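Local coordinates for modulator protein RSBR (Bacillus subtilis, PDB 2BNL) that positively regulates sigma-B in the stressosome during salt and heat stress, stimulating RsbT kinase toward RsbS in vitro, and is represented here by its N-terminal non-heme globin domain, at residues 6-9 / 10-14; 110-113 / 114-117. All coordinates share one frame; numbering follows the deposited sequence.

Interaction 1 of 2, residues 6-9 / 10-14; sequences TVYQ and FIAEN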
loop_
_atom_site.group_PDB
_atom_site.type_symbol
_atom_site.label_atom_id
_atom_site.label_comp_id
_atom_site.label_asym_id
_atom_site.label_seq_id
_atom_site.Cartn_x
_atom_site.Cartn_y
_atom_site.Cartn_z
ATOM N N THR A 6 -1.014 17.882 -11.424
ATOM C CA THR A 6 0.216 17.504 -12.126
ATOM C C THR A 6 0.249 15.992 -12.512
ATOM O O THR A 6 0.499 15.652 -13.635
ATOM C CB THR A 6 1.510 17.908 -11.268
ATOM O OG1 THR A 6 1.516 19.321 -11.130
ATOM C CG2 THR A 6 2.793 17.545 -12.064
ATOM N N VAL A 7 -0.031 15.106 -11.562
ATOM C CA VAL A 7 -0.021 13.704 -11.811
ATOM C C VAL A 7 -1.169 13.351 -12.726
ATOM O O VAL A 7 -1.025 12.612 -13.681
ATOM C CB VAL A 7 -0.040 12.911 -10.466
ATOM C CG1 VAL A 7 -0.328 11.439 -10.644
ATOM C CG2 VAL A 7 1.325 13.161 -9.687
ATOM N N TYR A 8 -2.357 13.863 -12.409
ATOM C CA TYR A 8 -3.539 13.543 -13.257
ATOM C C TYR A 8 -3.264 13.872 -14.705
ATOM O O TYR A 8 -3.520 13.052 -15.606
ATOM C CB TYR A 8 -4.825 14.282 -12.713
ATOM C CG TYR A 8 -6.095 13.954 -13.471
ATOM C CD1 TYR A 8 -6.984 12.971 -12.972
ATOM C CD2 TYR A 8 -6.327 14.477 -14.748
ATOM C CE1 TYR A 8 -8.105 12.639 -13.648
ATOM C CE2 TYR A 8 -7.457 14.114 -15.483
ATOM C CZ TYR A 8 -8.345 13.202 -14.915
ATOM O OH TYR A 8 -9.439 12.788 -15.591
ATOM N N GLN A 9 -2.754 15.082 -14.960
ATOM C CA GLN A 9 -2.431 15.500 -16.311
ATOM C C GLN A 9 -1.425 14.627 -17.044
ATOM O O GLN A 9 -1.578 14.345 -18.195
ATOM C CB GLN A 9 -1.998 16.935 -16.298
ATOM C CG GLN A 9 -1.069 17.288 -17.423
ATOM C CD GLN A 9 -0.560 18.754 -17.416
ATOM O OE1 GLN A 9 0.002 19.307 -16.410
ATOM N NE2 GLN A 9 -0.752 19.359 -18.531
ATOM N N PHE A 10 -0.427 14.126 -16.327
ATOM C CA PHE A 10 0.510 13.269 -16.934
ATOM C C PHE A 10 -0.135 11.958 -17.300
ATOM O O PHE A 10 0.071 11.444 -18.379
ATOM C CB PHE A 10 1.755 13.084 -16.020
ATOM C CG PHE A 10 2.822 12.294 -16.667
ATOM C CD1 PHE A 10 3.865 12.929 -17.333
ATOM C CD2 PHE A 10 2.769 10.916 -16.678
ATOM C CE1 PHE A 10 4.850 12.148 -17.958
ATOM C CE2 PHE A 10 3.741 10.147 -17.320
ATOM C CZ PHE A 10 4.777 10.751 -17.949
ATOM N N ILE A 11 -0.967 11.409 -16.439
ATOM C CA ILE A 11 -1.699 10.191 -16.778
ATOM C C ILE A 11 -2.581 10.425 -17.958
ATOM O O ILE A 11 -2.530 9.597 -18.886
ATOM C CB ILE A 11 -2.505 9.620 -15.593
ATOM C CG1 ILE A 11 -1.534 9.288 -14.440
ATOM C CG2 ILE A 11 -3.454 8.416 -16.019
ATOM C CD1 ILE A 11 -2.318 9.209 -13.074
ATOM N N ALA A 12 -3.385 11.529 -17.969
ATOM C CA ALA A 12 -4.276 11.828 -19.080
ATOM C C ALA A 12 -3.522 11.912 -20.428
ATOM O O ALA A 12 -4.055 11.435 -21.415
ATOM C CB ALA A 12 -5.059 13.083 -18.852
ATOM N N GLU A 13 -2.296 12.477 -20.440
ATOM C CA GLU A 13 -1.525 12.694 -21.642
ATOM C C GLU A 13 -0.700 11.498 -22.095
ATOM O O GLU A 13 -0.202 11.536 -23.158
ATOM C CB GLU A 13 -0.587 13.901 -21.478
ATOM C CG GLU A 13 -1.390 15.122 -21.414
ATOM C CD GLU A 13 -0.669 16.321 -20.853
ATOM O OE1 GLU A 13 0.528 16.190 -20.437
ATOM O OE2 GLU A 13 -1.368 17.392 -20.767
ATOM N N ASN A 14 -0.659 10.438 -21.301
ATOM C CA ASN A 14 0.251 9.296 -21.543
ATOM C C ASN A 14 -0.462 7.989 -21.369
ATOM O O ASN A 14 0.112 7.036 -20.864
ATOM C CB ASN A 14 1.432 9.425 -20.586
ATOM C CG ASN A 14 2.315 10.683 -20.930
ATOM O OD1 ASN A 14 3.079 10.648 -21.900
ATOM N ND2 ASN A 14 2.202 11.773 -20.127
#
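Tyr8 O accepts the backbone N-H of Ala12 at 2.8 Å in a nearly straight bond, 169° at the hydrogen, one of four successive i to i+4 bonds along helix 5-13. Along this turn the phenol runs with CG anti to the backbone N (chi1 -177°), which brings CE2 to 4.3 Å from the methyl CB of Ala12, while its hydroxyl bonds to Leu54 O. On the exposed flank Gln9 NE2 donates to Glu13 OE2 at 3.0 Å. The carboxylate is met on its syn side, but the two flat groups are turned 60° apart, and Gln9 CG also lies 3.4 Å from Glu13 OE2, so the extended glutamine rests its methylene on the oxygen that its amide holds. The helix opens the globin-like domain, and its buried flank bears Val7 and Ile11: Val7 CG1 and Ile11 CD1 meet at 3.9 Å, with Phe119 of helix 109-135 against both side chains and Ile50, Leu53 and Leu54 of helix 39-54 against Ile11. One turn further on, Asn14 folds back over Phe10. Its ND2 donates to Phe10 O at 2.8 Å and at the same time sits 3.2 Å above the plane of the Phe10 ring, over its centre. The weak bond from Glu13 N to Phe10 O gives that carbonyl a second donor.

Interaction 2 of 2, residues 110-113 / 114-117; sequences TELI and WQID
Thr110 and Trp114 meet first through the backbone: Trp114 N donates to Thr110 O at 3.1 Å, and the i to i+4 pattern continues through Gln115, Ile116 and Asp117, each N-H reaching the carbonyl four residues back. Van der Waals contacts then settle the indole. The threonine and the indole run alongside one another in the same direction, Thr110 CG2 coming to 3.4 Å from Trp114 NE1, while Ile113 CG2 stands over one ring face. On another flank Leu112 CD1 touches Ile116 CD1 at 3.8 Å, with Tyr96 and Met99 of the same chain against Leu112 and Trp92 against Ile116; here helix 109-135, the last of the globin-like domain, packs on helix 81-100. Glu111, bent at its second torsion (chi2 -39°), sets its CD in the indole plane at the ring edge, the carboxylate itself turned 38° from it and OE1 3.6 Å from Trp114 CD1. The polar link between the two is a water, which donates to Glu111 OE1 at 3.1 Å and accepts from Trp114 NE1 at 3.2 Å. This surface faces the second subunit: Thr110 OG1 bonds to Thr110 OG1 of that subunit, and the indole meets the ring of its Tyr96. Replacing Trp114 with an alanine is likely to leave the bridging water without its indole donor and open a gap beside Tyr96 of the second subunit.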
loop_
_atom_site.group_PDB
_atom_site.type_symbol
_atom_site.label_atom_id
_atom_site.label_comp_id
_atom_site.label_asym_id
_atom_site.label_seq_id
_atom_site.Cartn_x
_atom_site.Cartn_y
_atom_site.Cartn_z
ATOM N N THR A 110 11.719 14.264 -4.871
ATOM C CA THR A 110 11.031 14.001 -3.637
ATOM C C THR A 110 9.590 14.548 -3.725
ATOM O O THR A 110 8.643 13.836 -3.452
ATOM C CB THR A 110 11.886 14.526 -2.445
ATOM O OG1 THR A 110 13.085 13.753 -2.419
ATOM C CG2 THR A 110 11.215 14.349 -1.110
ATOM N N GLU A 111 9.437 15.774 -4.160
ATOM C CA GLU A 111 8.090 16.293 -4.319
ATOM C C GLU A 111 7.242 15.573 -5.364
ATOM O O GLU A 111 6.080 15.365 -5.110
ATOM C CB GLU A 111 8.104 17.849 -4.481
ATOM C CG GLU A 111 8.724 18.475 -3.088
ATOM C CD GLU A 111 8.254 17.745 -1.720
ATOM O OE1 GLU A 111 9.126 17.272 -0.891
ATOM O OE2 GLU A 111 6.994 17.661 -1.491
ATOM N N LEU A 112 7.834 15.157 -6.484
ATOM C CA LEU A 112 7.185 14.231 -7.361
ATOM C C LEU A 112 6.676 12.938 -6.714
ATOM O O LEU A 112 5.575 12.514 -6.970
ATOM C CB LEU A 112 8.100 13.905 -8.543
ATOM C CG LEU A 112 7.527 12.926 -9.564
ATOM C CD1 LEU A 112 6.194 13.459 -10.207
ATOM C CD2 LEU A 112 8.551 12.652 -10.685
ATOM N N ILE A 113 7.490 12.255 -5.918
ATOM C CA ILE A 113 7.031 11.129 -5.182
ATOM C C ILE A 113 5.826 11.441 -4.291
ATOM O O ILE A 113 4.889 10.658 -4.214
ATOM C CB ILE A 113 8.179 10.568 -4.301
ATOM C CG1 ILE A 113 9.279 9.986 -5.199
ATOM C CG2 ILE A 113 7.638 9.524 -3.248
ATOM C CD1 ILE A 113 10.537 9.695 -4.428
ATOM N N TRP A 114 5.882 12.534 -3.558
ATOM C CA TRP A 114 4.766 12.868 -2.677
ATOM C C TRP A 114 3.472 13.228 -3.447
ATOM O O TRP A 114 2.334 12.970 -2.957
ATOM C CB TRP A 114 5.226 13.959 -1.699
ATOM C CG TRP A 114 6.298 13.501 -0.780
ATOM C CD1 TRP A 114 7.438 14.143 -0.538
ATOM C CD2 TRP A 114 6.330 12.312 0.029
ATOM N NE1 TRP A 114 8.229 13.426 0.312
ATOM C CE2 TRP A 114 7.573 12.286 0.670
ATOM C CE3 TRP A 114 5.439 11.225 0.235
ATOM C CZ2 TRP A 114 7.936 11.283 1.541
ATOM C CZ3 TRP A 114 5.786 10.253 1.078
ATOM C CH2 TRP A 114 7.044 10.280 1.737
ATOM N N GLN A 115 3.637 13.812 -4.624
ATOM C CA GLN A 115 2.522 14.079 -5.535
ATOM C C GLN A 115 1.918 12.826 -6.017
ATOM O O GLN A 115 0.681 12.615 -6.004
ATOM C CB GLN A 115 2.991 14.900 -6.755
ATOM C CG GLN A 115 3.266 16.345 -6.421
ATOM C CD GLN A 115 3.781 17.065 -7.648
ATOM O OE1 GLN A 115 4.484 16.483 -8.480
ATOM N NE2 GLN A 115 3.300 18.275 -7.837
ATOM N N ILE A 116 2.768 11.903 -6.363
ATOM C CA ILE A 116 2.280 10.609 -6.787
ATOM C C ILE A 116 1.554 9.848 -5.700
ATOM O O ILE A 116 0.425 9.299 -5.939
ATOM C CB ILE A 116 3.426 9.766 -7.367
ATOM C CG1 ILE A 116 3.855 10.367 -8.747
ATOM C CG2 ILE A 116 2.991 8.376 -7.539
ATOM C CD1 ILE A 116 5.176 9.878 -9.252
ATOM N N ASP A 117 2.150 9.863 -4.518
ATOM C CA ASP A 117 1.612 9.129 -3.349
ATOM C C ASP A 117 0.208 9.744 -2.984
ATOM O O ASP A 117 -0.738 9.047 -2.720
ATOM C CB ASP A 117 2.586 9.298 -2.183
ATOM C CG ASP A 117 2.089 8.681 -0.903
ATOM O OD1 ASP A 117 2.167 7.471 -0.816
ATOM O OD2 ASP A 117 1.537 9.423 -0.085
HETATM O O HOH W 1 10.180 15.684 1.547
#

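From the N terminus, interaction 1 occupies residues 6-14, on helix 5-13 and the residue after it, and is complete long before interaction 2 begins near the start of helix 109-135. Each joins successive turns of one helix, so neither closes a long loop, and the two follow in series without nesting or crossing. In space they adjoin, the centres of interaction 1 and interaction 2 lying about 14 Å apart. Val7 CG2 packs 3.7 Å from Gln115 C, and Thr6 CB lies 3.9 Å from Gln115 NE2. The first helix of the domain is thereby laid against the last, both also touching helix 81-100. Residues 6-14 further reach helix 39-54, whereas residues 110-117 extend to the second subunit.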